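Local coordinates for protein halogenase (Chondromyces crocatus, PDB 3E1T) that is an FAD-dependent halogenase of the tryptophan halogenase family, named for chondrochloren, and probably chlorinates an intermediate or precursor of that myxobacterial product, at residues A[52-60]-A[100-108]; A[73-81]-A[91-99]. All coordinates share one frame; numbering follows the deposited sequence.

Interaction 1 of 2, residues A[52-60]-A[100-108]; sequences PATVHGICA and DPYGFAYQV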
ATOM      1  N   PRO A  52       3.331   7.470  -9.843  1.00 31.76           N
ATOM      2  CA  PRO A  52       2.785   8.439 -10.791  1.00 32.21           C
ATOM      3  C   PRO A  52       1.255   8.417 -10.933  1.00 32.96           C
ATOM      4  O   PRO A  52       0.654   9.464 -11.182  1.00 32.46           O
ATOM      5  CB  PRO A  52       3.450   8.030 -12.119  1.00 31.97           C
ATOM      6  CG  PRO A  52       4.723   7.387 -11.691  1.00 31.80           C
ATOM      7  CD  PRO A  52       4.311   6.585 -10.503  1.00 31.97           C
ATOM      8  N   ALA A  53       0.637   7.246 -10.785  1.00 33.85           N
ATOM      9  CA  ALA A  53      -0.823   7.138 -10.905  1.00 35.38           C
ATOM     10  C   ALA A  53      -1.537   7.962  -9.828  1.00 36.09           C
ATOM     11  O   ALA A  53      -2.607   8.515 -10.074  1.00 36.78           O
ATOM     12  CB  ALA A  53      -1.270   5.682 -10.859  1.00 35.16           C
ATOM     13  N   THR A  54      -0.919   8.060  -8.654  1.00 36.71           N
ATOM     14  CA  THR A  54      -1.422   8.872  -7.550  1.00 37.60           C
ATOM     15  C   THR A  54      -1.030  10.343  -7.728  1.00 38.24           C
ATOM     16  O   THR A  54      -1.868  11.226  -7.595  1.00 38.35           O
ATOM     17  CB  THR A  54      -0.899   8.353  -6.189  1.00 37.54           C
ATOM     18  OG1 THR A  54      -1.008   6.920  -6.146  1.00 37.75           O
ATOM     19  CG2 THR A  54      -1.683   8.954  -5.044  1.00 37.44           C
ATOM     20  N   VAL A  55       0.244  10.594  -8.024  1.00 38.73           N
ATOM     21  CA  VAL A  55       0.750  11.957  -8.183  1.00 39.67           C
ATOM     22  C   VAL A  55       0.135  12.686  -9.394  1.00 40.37           C
ATOM     23  O   VAL A  55      -0.312  13.826  -9.267  1.00 40.61           O
ATOM     24  CB  VAL A  55       2.298  11.984  -8.244  1.00 39.73           C
ATOM     25  CG1 VAL A  55       2.805  13.320  -8.783  1.00 39.96           C
ATOM     26  CG2 VAL A  55       2.898  11.688  -6.863  1.00 38.99           C
ATOM     27  N   HIS A  56       0.075  12.020 -10.542  1.00 41.00           N
ATOM     28  CA  HIS A  56      -0.426  12.660 -11.761  1.00 42.25           C
ATOM     29  C   HIS A  56      -1.877  12.340 -12.094  1.00 42.42           C
ATOM     30  O   HIS A  56      -2.528  13.086 -12.832  1.00 42.63           O
ATOM     31  CB  HIS A  56       0.455  12.309 -12.957  1.00 42.42           C
ATOM     32  CG  HIS A  56       1.857  12.806 -12.836  1.00 43.90           C
ATOM     33  ND1 HIS A  56       2.290  13.965 -13.442  1.00 45.56           N
ATOM     34  CD2 HIS A  56       2.926  12.300 -12.179  1.00 44.62           C
ATOM     35  CE1 HIS A  56       3.567  14.151 -13.166  1.00 45.50           C
ATOM     36  NE2 HIS A  56       3.974  13.159 -12.394  1.00 46.45           N
ATOM     37  N   GLY A  57      -2.374  11.228 -11.567  1.00 42.22           N
ATOM     38  CA  GLY A  57      -3.764  10.849 -11.771  1.00 42.07           C
ATOM     39  C   GLY A  57      -4.656  11.351 -10.651  1.00 42.20           C
ATOM     40  O   GLY A  57      -5.434  12.282 -10.848  1.00 42.21           O
ATOM     41  N   ILE A  58      -4.536  10.733  -9.478  1.00 42.09           N
ATOM     42  CA  ILE A  58      -5.411  11.020  -8.334  1.00 42.38           C
ATOM     43  C   ILE A  58      -5.297  12.466  -7.860  1.00 43.11           C
ATOM     44  O   ILE A  58      -6.304  13.166  -7.768  1.00 42.86           O
ATOM     45  CB  ILE A  58      -5.166  10.045  -7.137  1.00 41.77           C
ATOM     46  CG1 ILE A  58      -5.405   8.588  -7.548  1.00 40.48           C
ATOM     47  CG2 ILE A  58      -6.024  10.411  -5.926  1.00 41.59           C
ATOM     48  CD1 ILE A  58      -6.808   8.257  -8.018  1.00 35.27           C
ATOM     49  N   CYS A  59      -4.074  12.897  -7.557  1.00 43.99           N
ATOM     50  CA  CYS A  59      -3.839  14.233  -7.020  1.00 45.55           C
ATOM     51  C   CYS A  59      -4.204  15.364  -7.985  1.00 45.85           C
ATOM     52  O   CYS A  59      -4.455  16.484  -7.552  1.00 46.10           O
ATOM     53  CB  CYS A  59      -2.401  14.372  -6.526  1.00 45.33           C
ATOM     54  SG  CYS A  59      -2.062  13.334  -5.106  1.00 47.96           S
ATOM     55  N   ALA A  60      -4.244  15.061  -9.280  1.00 46.82           N
ATOM     56  CA  ALA A  60      -4.675  16.022 -10.295  1.00 47.72           C
ATOM     57  C   ALA A  60      -6.197  16.152 -10.278  1.00 48.41           C
ATOM     58  O   ALA A  60      -6.735  17.266 -10.325  1.00 48.37           O
ATOM     59  CB  ALA A  60      -4.194  15.591 -11.674  1.00 47.86           C
ATOM     60  N   ASP A 100       7.540  13.550 -19.995  1.00 60.76           N
ATOM     61  CA  ASP A 100       6.331  13.048 -20.654  1.00 59.88           C
ATOM     62  C   ASP A 100       5.340  12.447 -19.628  1.00 58.57           C
ATOM     63  O   ASP A 100       5.730  12.192 -18.486  1.00 58.43           O
ATOM     64  CB  ASP A 100       6.658  12.105 -21.831  1.00 60.31           C
ATOM     65  CG  ASP A 100       7.343  10.832 -21.402  1.00 61.27           C
ATOM     66  OD1 ASP A 100       6.768   9.743 -21.623  1.00 62.39           O
ATOM     67  OD2 ASP A 100       8.460  10.916 -20.859  1.00 62.99           O
ATOM     68  N   PRO A 101       4.063  12.239 -20.025  1.00 57.33           N
ATOM     69  CA  PRO A 101       2.981  11.985 -19.052  1.00 56.14           C
ATOM     70  C   PRO A 101       3.274  10.882 -18.035  1.00 54.71           C
ATOM     71  O   PRO A 101       3.826   9.835 -18.390  1.00 54.41           O
ATOM     72  CB  PRO A 101       1.795  11.579 -19.934  1.00 56.33           C
ATOM     73  CG  PRO A 101       2.070  12.207 -21.250  1.00 56.97           C
ATOM     74  CD  PRO A 101       3.562  12.208 -21.415  1.00 57.21           C
ATOM     75  N   TYR A 102       2.893  11.141 -16.783  1.00 53.10           N
ATOM     76  CA  TYR A 102       3.117  10.231 -15.643  1.00 51.56           C
ATOM     77  C   TYR A 102       4.600   9.917 -15.440  1.00 50.01           C
ATOM     78  O   TYR A 102       4.970   8.782 -15.115  1.00 50.13           O
ATOM     79  CB  TYR A 102       2.291   8.940 -15.794  1.00 51.66           C
ATOM     80  CG  TYR A 102       0.805   9.182 -15.962  1.00 52.09           C
ATOM     81  CD1 TYR A 102      -0.037   9.293 -14.847  1.00 51.88           C
ATOM     82  CD2 TYR A 102       0.236   9.300 -17.237  1.00 52.15           C
ATOM     83  CE1 TYR A 102      -1.405   9.522 -15.002  1.00 51.60           C
ATOM     84  CE2 TYR A 102      -1.132   9.529 -17.398  1.00 51.81           C
ATOM     85  CZ  TYR A 102      -1.942   9.638 -16.276  1.00 51.93           C
ATOM     86  OH  TYR A 102      -3.290   9.860 -16.434  1.00 52.01           O
ATOM     87  N   GLY A 103       5.439  10.931 -15.622  1.00 48.20           N
ATOM     88  CA  GLY A 103       6.885  10.740 -15.642  1.00 46.11           C
ATOM     89  C   GLY A 103       7.563  10.536 -14.302  1.00 44.75           C
ATOM     90  O   GLY A 103       8.632   9.920 -14.234  1.00 44.80           O
ATOM     91  N   PHE A 104       6.949  11.046 -13.235  1.00 43.17           N
ATOM     92  CA  PHE A 104       7.575  11.035 -11.915  1.00 41.50           C
ATOM     93  C   PHE A 104       6.575  10.961 -10.752  1.00 40.56           C
ATOM     94  O   PHE A 104       5.371  11.058 -10.944  1.00 39.73           O
ATOM     95  CB  PHE A 104       8.441  12.291 -11.749  1.00 41.67           C
ATOM     96  CG  PHE A 104       7.644  13.566 -11.635  1.00 41.37           C
ATOM     97  CD1 PHE A 104       7.314  14.089 -10.386  1.00 40.16           C
ATOM     98  CD2 PHE A 104       7.223  14.243 -12.778  1.00 41.11           C
ATOM     99  CE1 PHE A 104       6.573  15.265 -10.272  1.00 40.70           C
ATOM    100  CE2 PHE A 104       6.488  15.427 -12.679  1.00 42.45           C
ATOM    101  CZ  PHE A 104       6.156  15.938 -11.421  1.00 41.88           C
ATOM    102  N   ALA A 105       7.103  10.823  -9.542  1.00 39.75           N
ATOM    103  CA  ALA A 105       6.303  10.907  -8.331  1.00 39.19           C
ATOM    104  C   ALA A 105       7.096  11.637  -7.248  1.00 38.82           C
ATOM    105  O   ALA A 105       8.090  12.299  -7.543  1.00 38.57           O
ATOM    106  CB  ALA A 105       5.891   9.515  -7.862  1.00 39.00           C
ATOM    107  N   TYR A 106       6.650  11.526  -6.002  1.00 38.69           N
ATOM    108  CA  TYR A 106       7.336  12.173  -4.896  1.00 38.81           C
ATOM    109  C   TYR A 106       7.673  11.201  -3.781  1.00 38.62           C
ATOM    110  O   TYR A 106       7.062  10.131  -3.674  1.00 38.71           O
ATOM    111  CB  TYR A 106       6.487  13.314  -4.341  1.00 39.38           C
ATOM    112  CG  TYR A 106       6.203  14.457  -5.305  1.00 40.69           C
ATOM    113  CD1 TYR A 106       7.218  15.336  -5.713  1.00 41.86           C
ATOM    114  CD2 TYR A 106       4.908  14.684  -5.777  1.00 41.43           C
ATOM    115  CE1 TYR A 106       6.947  16.405  -6.586  1.00 41.81           C
ATOM    116  CE2 TYR A 106       4.624  15.742  -6.643  1.00 42.24           C
ATOM    117  CZ  TYR A 106       5.648  16.597  -7.045  1.00 42.39           C
ATOM    118  OH  TYR A 106       5.361  17.642  -7.899  1.00 42.99           O
ATOM    119  N   GLN A 107       8.654  11.581  -2.964  1.00 38.04           N
ATOM    120  CA  GLN A 107       8.948  10.924  -1.703  1.00 38.35           C
ATOM    121  C   GLN A 107       8.415  11.848  -0.618  1.00 38.69           C
ATOM    122  O   GLN A 107       8.914  12.967  -0.450  1.00 38.77           O
ATOM    123  CB  GLN A 107      10.457  10.739  -1.504  1.00 38.46           C
ATOM    124  CG  GLN A 107      11.221  10.156  -2.680  1.00 38.05           C
ATOM    125  CD  GLN A 107      11.053   8.652  -2.825  1.00 38.93           C
ATOM    126  OE1 GLN A 107      10.045   8.082  -2.399  1.00 37.78           O
ATOM    127  NE2 GLN A 107      12.041   7.999  -3.446  1.00 37.22           N
ATOM    128  N   VAL A 108       7.396  11.396   0.107  1.00 38.77           N
ATOM    129  CA  VAL A 108       6.659  12.306   0.977  1.00 38.99           C
ATOM    130  C   VAL A 108       6.772  11.985   2.450  1.00 39.62           C
ATOM    131  O   VAL A 108       6.770  10.819   2.851  1.00 39.60           O
ATOM    132  CB  VAL A 108       5.163  12.400   0.583  1.00 38.83           C
ATOM    133  CG1 VAL A 108       5.015  12.685  -0.904  1.00 39.09           C
ATOM    134  CG2 VAL A 108       4.385  11.123   0.972  1.00 38.56           C
TER

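Interaction 2 of 2, residues A[73-81]-A[91-99]; sequences FPIKRGGTF and TFGFTRHPD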
ATOM      1  N   PHE A  73       8.854  18.176  -1.849  1.00 46.86           N
ATOM      2  CA  PHE A  73       9.030  16.729  -1.775  1.00 45.05           C
ATOM      3  C   PHE A  73      10.051  16.353  -2.839  1.00 44.63           C
ATOM      4  O   PHE A  73       9.903  16.768  -3.990  1.00 44.80           O
ATOM      5  CB  PHE A  73       7.719  15.988  -2.107  1.00 44.22           C
ATOM      6  CG  PHE A  73       6.581  16.235  -1.142  1.00 42.30           C
ATOM      7  CD1 PHE A  73       6.786  16.241   0.235  1.00 40.70           C
ATOM      8  CD2 PHE A  73       5.285  16.392  -1.625  1.00 40.52           C
ATOM      9  CE1 PHE A  73       5.720  16.441   1.114  1.00 40.71           C
ATOM     10  CE2 PHE A  73       4.211  16.593  -0.757  1.00 40.29           C
ATOM     11  CZ  PHE A  73       4.423  16.619   0.612  1.00 41.26           C
ATOM     12  N   PRO A  74      11.075  15.555  -2.477  1.00 44.02           N
ATOM     13  CA  PRO A  74      11.987  15.017  -3.486  1.00 43.67           C
ATOM     14  C   PRO A  74      11.257  14.357  -4.647  1.00 43.41           C
ATOM     15  O   PRO A  74      10.243  13.686  -4.438  1.00 43.15           O
ATOM     16  CB  PRO A  74      12.787  13.972  -2.708  1.00 43.66           C
ATOM     17  CG  PRO A  74      12.819  14.499  -1.329  1.00 43.76           C
ATOM     18  CD  PRO A  74      11.462  15.133  -1.119  1.00 43.88           C
ATOM     19  N   ILE A  75      11.779  14.549  -5.855  1.00 43.25           N
ATOM     20  CA  ILE A  75      11.150  14.059  -7.081  1.00 43.06           C
ATOM     21  C   ILE A  75      11.675  12.673  -7.412  1.00 42.69           C
ATOM     22  O   ILE A  75      12.876  12.488  -7.616  1.00 42.66           O
ATOM     23  CB  ILE A  75      11.399  15.014  -8.288  1.00 43.56           C
ATOM     24  CG1 ILE A  75      10.722  16.370  -8.057  1.00 44.40           C
ATOM     25  CG2 ILE A  75      10.934  14.391  -9.620  1.00 42.69           C
ATOM     26  CD1 ILE A  75      11.566  17.344  -7.234  1.00 46.68           C
ATOM     27  N   LYS A  76      10.761  11.707  -7.470  1.00 41.81           N
ATOM     28  CA  LYS A  76      11.111  10.307  -7.695  1.00 40.68           C
ATOM     29  C   LYS A  76      10.885   9.921  -9.158  1.00 40.42           C
ATOM     30  O   LYS A  76       9.747   9.871  -9.633  1.00 40.48           O
ATOM     31  CB  LYS A  76      10.292   9.424  -6.748  1.00 40.48           C
ATOM     32  CG  LYS A  76      10.448   7.928  -6.939  1.00 38.64           C
ATOM     33  CD  LYS A  76       9.296   7.208  -6.240  1.00 36.24           C
ATOM     34  CE  LYS A  76       9.480   5.714  -6.317  1.00 35.00           C
ATOM     35  NZ  LYS A  76       8.397   5.002  -5.585  1.00 33.18           N
ATOM     36  N   ARG A  77      11.976   9.639  -9.864  1.00 40.12           N
ATOM     37  CA  ARG A  77      11.921   9.308 -11.290  1.00 39.93           C
ATOM     38  C   ARG A  77      11.830   7.809 -11.539  1.00 38.92           C
ATOM     39  O   ARG A  77      11.538   7.363 -12.653  1.00 38.81           O
ATOM     40  CB  ARG A  77      13.151   9.869 -12.011  1.00 40.44           C
ATOM     41  CG  ARG A  77      13.284  11.382 -11.954  1.00 43.21           C
ATOM     42  CD  ARG A  77      12.510  12.072 -13.068  1.00 46.67           C
ATOM     43  NE  ARG A  77      12.724  13.520 -13.029  1.00 50.16           N
ATOM     44  CZ  ARG A  77      12.036  14.405 -13.749  1.00 51.59           C
ATOM     45  NH1 ARG A  77      11.076  13.999 -14.578  1.00 51.41           N
ATOM     46  NH2 ARG A  77      12.306  15.701 -13.633  1.00 52.09           N
ATOM     47  N   GLY A  78      12.090   7.036 -10.497  1.00 38.35           N
ATOM     48  CA  GLY A  78      12.105   5.581 -10.587  1.00 37.28           C
ATOM     49  C   GLY A  78      12.820   5.057  -9.368  1.00 37.24           C
ATOM     50  O   GLY A  78      12.796   5.685  -8.302  1.00 36.83           O
ATOM     51  N   GLY A  79      13.484   3.919  -9.518  1.00 37.24           N
ATOM     52  CA  GLY A  79      14.207   3.337  -8.397  1.00 37.49           C
ATOM     53  C   GLY A  79      15.435   2.537  -8.771  1.00 37.50           C
ATOM     54  O   GLY A  79      15.621   2.129  -9.923  1.00 37.62           O
ATOM     55  N   THR A  80      16.273   2.316  -7.770  1.00 37.66           N
ATOM     56  CA  THR A  80      17.461   1.504  -7.909  1.00 37.93           C
ATOM     57  C   THR A  80      17.323   0.254  -7.035  1.00 37.93           C
ATOM     58  O   THR A  80      16.840   0.330  -5.902  1.00 37.58           O
ATOM     59  CB  THR A  80      18.691   2.309  -7.517  1.00 38.00           C
ATOM     60  OG1 THR A  80      18.682   3.549  -8.239  1.00 38.96           O
ATOM     61  CG2 THR A  80      19.966   1.548  -7.835  1.00 38.68           C
ATOM     62  N   PHE A  81      17.720  -0.887  -7.588  1.00 37.99           N
ATOM     63  CA  PHE A  81      17.656  -2.165  -6.888  1.00 38.23           C
ATOM     64  C   PHE A  81      18.993  -2.869  -6.864  1.00 38.85           C
ATOM     65  O   PHE A  81      19.664  -2.981  -7.892  1.00 38.51           O
ATOM     66  CB  PHE A  81      16.649  -3.097  -7.556  1.00 38.47           C
ATOM     67  CG  PHE A  81      15.225  -2.810  -7.199  1.00 37.62           C
ATOM     68  CD1 PHE A  81      14.450  -1.994  -8.005  1.00 39.33           C
ATOM     69  CD2 PHE A  81      14.653  -3.371  -6.065  1.00 38.00           C
ATOM     70  CE1 PHE A  81      13.115  -1.729  -7.673  1.00 40.31           C
ATOM     71  CE2 PHE A  81      13.324  -3.111  -5.723  1.00 37.42           C
ATOM     72  CZ  PHE A  81      12.559  -2.290  -6.525  1.00 38.20           C
ATOM     73  N   THR A  91      18.609  -0.030 -12.322  1.00 44.22           N
ATOM     74  CA  THR A  91      17.647   1.059 -12.167  1.00 44.03           C
ATOM     75  C   THR A  91      16.456   0.890 -13.111  1.00 43.63           C
ATOM     76  O   THR A  91      16.559   0.253 -14.158  1.00 43.56           O
ATOM     77  CB  THR A  91      18.325   2.442 -12.401  1.00 44.23           C
ATOM     78  OG1 THR A  91      19.409   2.615 -11.480  1.00 45.01           O
ATOM     79  CG2 THR A  91      17.347   3.598 -12.211  1.00 44.14           C
ATOM     80  N   PHE A  92      15.316   1.451 -12.724  1.00 43.43           N
ATOM     81  CA  PHE A  92      14.171   1.558 -13.623  1.00 43.30           C
ATOM     82  C   PHE A  92      13.699   3.002 -13.593  1.00 43.40           C
ATOM     83  O   PHE A  92      13.940   3.721 -12.620  1.00 42.60           O
ATOM     84  CB  PHE A  92      13.044   0.589 -13.214  1.00 43.51           C
ATOM     85  CG  PHE A  92      12.326   0.984 -11.943  1.00 43.39           C
ATOM     86  CD1 PHE A  92      11.226   1.828 -11.983  1.00 43.82           C
ATOM     87  CD2 PHE A  92      12.764   0.522 -10.707  1.00 43.46           C
ATOM     88  CE1 PHE A  92      10.569   2.202 -10.810  1.00 42.64           C
ATOM     89  CE2 PHE A  92      12.109   0.892  -9.526  1.00 43.83           C
ATOM     90  CZ  PHE A  92      11.011   1.733  -9.585  1.00 43.65           C
ATOM     91  N   GLY A  93      13.037   3.423 -14.660  1.00 43.82           N
ATOM     92  CA  GLY A  93      12.434   4.748 -14.724  1.00 45.45           C
ATOM     93  C   GLY A  93      10.978   4.599 -15.108  1.00 46.46           C
ATOM     94  O   GLY A  93      10.616   3.664 -15.820  1.00 46.95           O
ATOM     95  N   PHE A  94      10.132   5.506 -14.633  1.00 47.49           N
ATOM     96  CA  PHE A  94       8.710   5.431 -14.947  1.00 48.59           C
ATOM     97  C   PHE A  94       8.456   5.701 -16.433  1.00 50.30           C
ATOM     98  O   PHE A  94       7.574   5.088 -17.037  1.00 50.41           O
ATOM     99  CB  PHE A  94       7.892   6.369 -14.052  1.00 47.67           C
ATOM    100  CG  PHE A  94       7.885   5.972 -12.595  1.00 46.20           C
ATOM    101  CD1 PHE A  94       7.443   4.709 -12.200  1.00 45.10           C
ATOM    102  CD2 PHE A  94       8.301   6.867 -11.616  1.00 44.69           C
ATOM    103  CE1 PHE A  94       7.428   4.342 -10.853  1.00 44.05           C
ATOM    104  CE2 PHE A  94       8.287   6.512 -10.270  1.00 44.13           C
ATOM    105  CZ  PHE A  94       7.850   5.244  -9.889  1.00 44.42           C
ATOM    106  N   THR A  95       9.251   6.594 -17.021  1.00 52.24           N
ATOM    107  CA  THR A  95       9.136   6.922 -18.447  1.00 54.24           C
ATOM    108  C   THR A  95      10.500   7.149 -19.084  1.00 55.62           C
ATOM    109  O   THR A  95      11.451   7.573 -18.415  1.00 55.57           O
ATOM    110  CB  THR A  95       8.338   8.210 -18.668  1.00 54.16           C
ATOM    111  OG1 THR A  95       8.881   9.238 -17.836  1.00 54.34           O
ATOM    112  CG2 THR A  95       6.851   8.007 -18.357  1.00 54.73           C
ATOM    113  N   ARG A  96      10.565   6.892 -20.390  1.00 57.49           N
ATOM    114  CA  ARG A  96      11.782   7.047 -21.192  1.00 59.30           C
ATOM    115  C   ARG A  96      12.348   8.472 -21.161  1.00 60.16           C
ATOM    116  O   ARG A  96      13.571   8.657 -21.115  1.00 60.34           O
ATOM    117  CB  ARG A  96      11.535   6.574 -22.637  1.00 59.48           C
ATOM    118  CG  ARG A  96      11.542   5.036 -22.812  1.00 60.61           C
ATOM    119  CD  ARG A  96      10.303   4.360 -22.202  1.00 62.69           C
ATOM    120  NE  ARG A  96      10.611   3.065 -21.584  1.00 63.71           N
ATOM    121  CZ  ARG A  96      10.951   2.888 -20.305  1.00 63.56           C
ATOM    122  NH1 ARG A  96      11.034   3.920 -19.470  1.00 63.04           N
ATOM    123  NH2 ARG A  96      11.212   1.668 -19.859  1.00 63.49           N
ATOM    124  N   HIS A  97      11.459   9.465 -21.182  1.00 61.14           N
ATOM    125  CA  HIS A  97      11.854  10.873 -21.059  1.00 62.13           C
ATOM    126  C   HIS A  97      11.419  11.424 -19.700  1.00 62.51           C
ATOM    127  O   HIS A  97      10.454  10.925 -19.113  1.00 62.65           O
ATOM    128  CB  HIS A  97      11.259  11.710 -22.196  1.00 62.45           C
ATOM    129  CG  HIS A  97      11.718  11.291 -23.556  1.00 63.35           C
ATOM    130  ND1 HIS A  97      12.792  11.877 -24.193  1.00 64.29           N
ATOM    131  CD2 HIS A  97      11.251  10.341 -24.402  1.00 64.38           C
ATOM    132  CE1 HIS A  97      12.966  11.307 -25.373  1.00 64.96           C
ATOM    133  NE2 HIS A  97      12.043  10.373 -25.525  1.00 64.83           N
ATOM    134  N   PRO A  98      12.124  12.452 -19.191  1.00 62.81           N
ATOM    135  CA  PRO A  98      11.810  12.929 -17.837  1.00 62.83           C
ATOM    136  C   PRO A  98      10.411  13.540 -17.686  1.00 62.75           C
ATOM    137  O   PRO A  98       9.759  13.336 -16.655  1.00 62.89           O
ATOM    138  CB  PRO A  98      12.891  13.991 -17.576  1.00 62.84           C
ATOM    139  CG  PRO A  98      13.319  14.446 -18.937  1.00 63.01           C
ATOM    140  CD  PRO A  98      13.229  13.218 -19.802  1.00 62.87           C
ATOM    141  N   ASP A  99       9.946  14.253 -18.710  1.00 62.60           N
ATOM    142  CA  ASP A  99       8.770  15.115 -18.560  1.00 62.39           C
ATOM    143  C   ASP A  99       7.512  14.707 -19.337  1.00 61.78           C
ATOM    144  O   ASP A  99       6.515  15.438 -19.326  1.00 61.88           O
ATOM    145  CB  ASP A  99       9.142  16.584 -18.824  1.00 62.72           C
ATOM    146  CG  ASP A  99       9.841  17.238 -17.629  1.00 63.88           C
ATOM    147  OD1 ASP A  99      10.979  17.733 -17.799  1.00 65.04           O
ATOM    148  OD2 ASP A  99       9.254  17.257 -16.519  1.00 65.48           O
TER
HETATM  149  O   HOH W   1      10.801   8.738 -15.377  1.00 52.75           O

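Interaction 1 of 2, residues A[52-60]-A[100-108]
The imidazole of His56 stands edge-on over the ring of Phe104 in a T-shaped (edge-to-face) stack, planes at 86° and centroids 4.4 Å apart. This is helix-on-strand packing beside the flavin-binding Rossmann-type part of the halogenase: the first turns of helix 52-61 rest on short strand 105-106 and the loop leading into it, with the side chain of Ala105 about 9 Å from the FAD. NE2 of His56 sits above the centre of the Phe104 ring and also lies 2.9 Å from Phe104 O, at the edge of the imidazole. Phe104 CG is held between its backbone N and carbonyl carbon (chi1 70°), which folds the ring back under the histidine although its CB starts away from the helix. Over one imidazole face comes CA of Tyr102, a CH-pi contact, while the tyrosine ring turns an edge toward Pro52 O and brings CD1 to 3.6 Å from His56 CB. Pro52 packs on the loop and the strand, its CB 4.0 Å from Tyr102 CB and its CD near Ala105 CB. Met68 of helix 65-69 touches both Val55 and Tyr106. Val55 packs with both methyls: CG2 meets Ala105 CB at 3.8 Å and CG1 meets Tyr106 CE2 at 3.7 Å.

Interaction 2 of 2, residues A[73-81]-A[91-99]
Phe92 lays one face of its ring over the backbone of Gly78 and Gly79, with the N of Gly79 3.2 Å above the ring plane and displaced toward the rim. With chi1 at 71°, CG is flanked by both backbone branches, and the ring swings back across the neighbouring strand. In this backbone a CB on Gly79 would run into Phe92 CE2, so a glycine suits the position. Rim to rim, Phe92 CE2 also meets Phe81 CE1 at 3.4 Å, and Phe81 continues the aromatic cluster toward Trp90, Phe312 and Phe365. Replacing Phe92 by an alanine is likely to leave the Gly78-Gly79 backbone without its aromatic cover and Phe81 without this rim neighbour. Phe94 likewise turns a face to the CA of Gly78 in a CH-pi contact, while Lys76 O lies at its edge. The extended Lys76 chain passes CE by Phe94 CZ and carries NZ on to Ser49 OG and Leu50 O.

Backbone hydrogen bonds tie strands 75-82 and 90-93 into an antiparallel beta hairpin; the axes of segments 78-81 and 91-93 come within 4.8 Å. Gly79 and Phe92 form the hydrogen-bonded pair: Phe92 N gives a fairly straight bond to Gly79 O (2.9 Å, 161°), and the return bond from Gly79 N to Phe92 O is more bent, at 144°. Past the non-hydrogen-bonded Gly78-Gly93 pair, Phe94 N reaches Arg77 O at 3.1 Å. A water accepts from Thr95 N and may donate to the same carbonyl.

Among charged groups, Arg77 bends at chi2 and brings one guanidinium face over Pro98 CB, with NH1 4.2 Å from Asp99 OD2, too far for a salt bridge.

Overall arrangement
From the N terminus, the chain passes through the first part of the FAD-binding region into helix 52-61, continues through helix 65-69 and enters strand 75-82, which turns back as strand 90-93. Interaction 2 closes this short hairpin loop. The chain then runs through the 94-104 loop to strand 105-106, where interaction 1 closes a wider loop onto the helix, so the hairpin contact lies wholly within its span. Strand 75-82 links the two, pairing antiparallel with both strand 90-93 and strand 105-106; Ala105 O is 2.7 Å from Lys76 N, a probable hydrogen bond. Together the contacts join helix 52-61 to the large mixed sheet near the flavin.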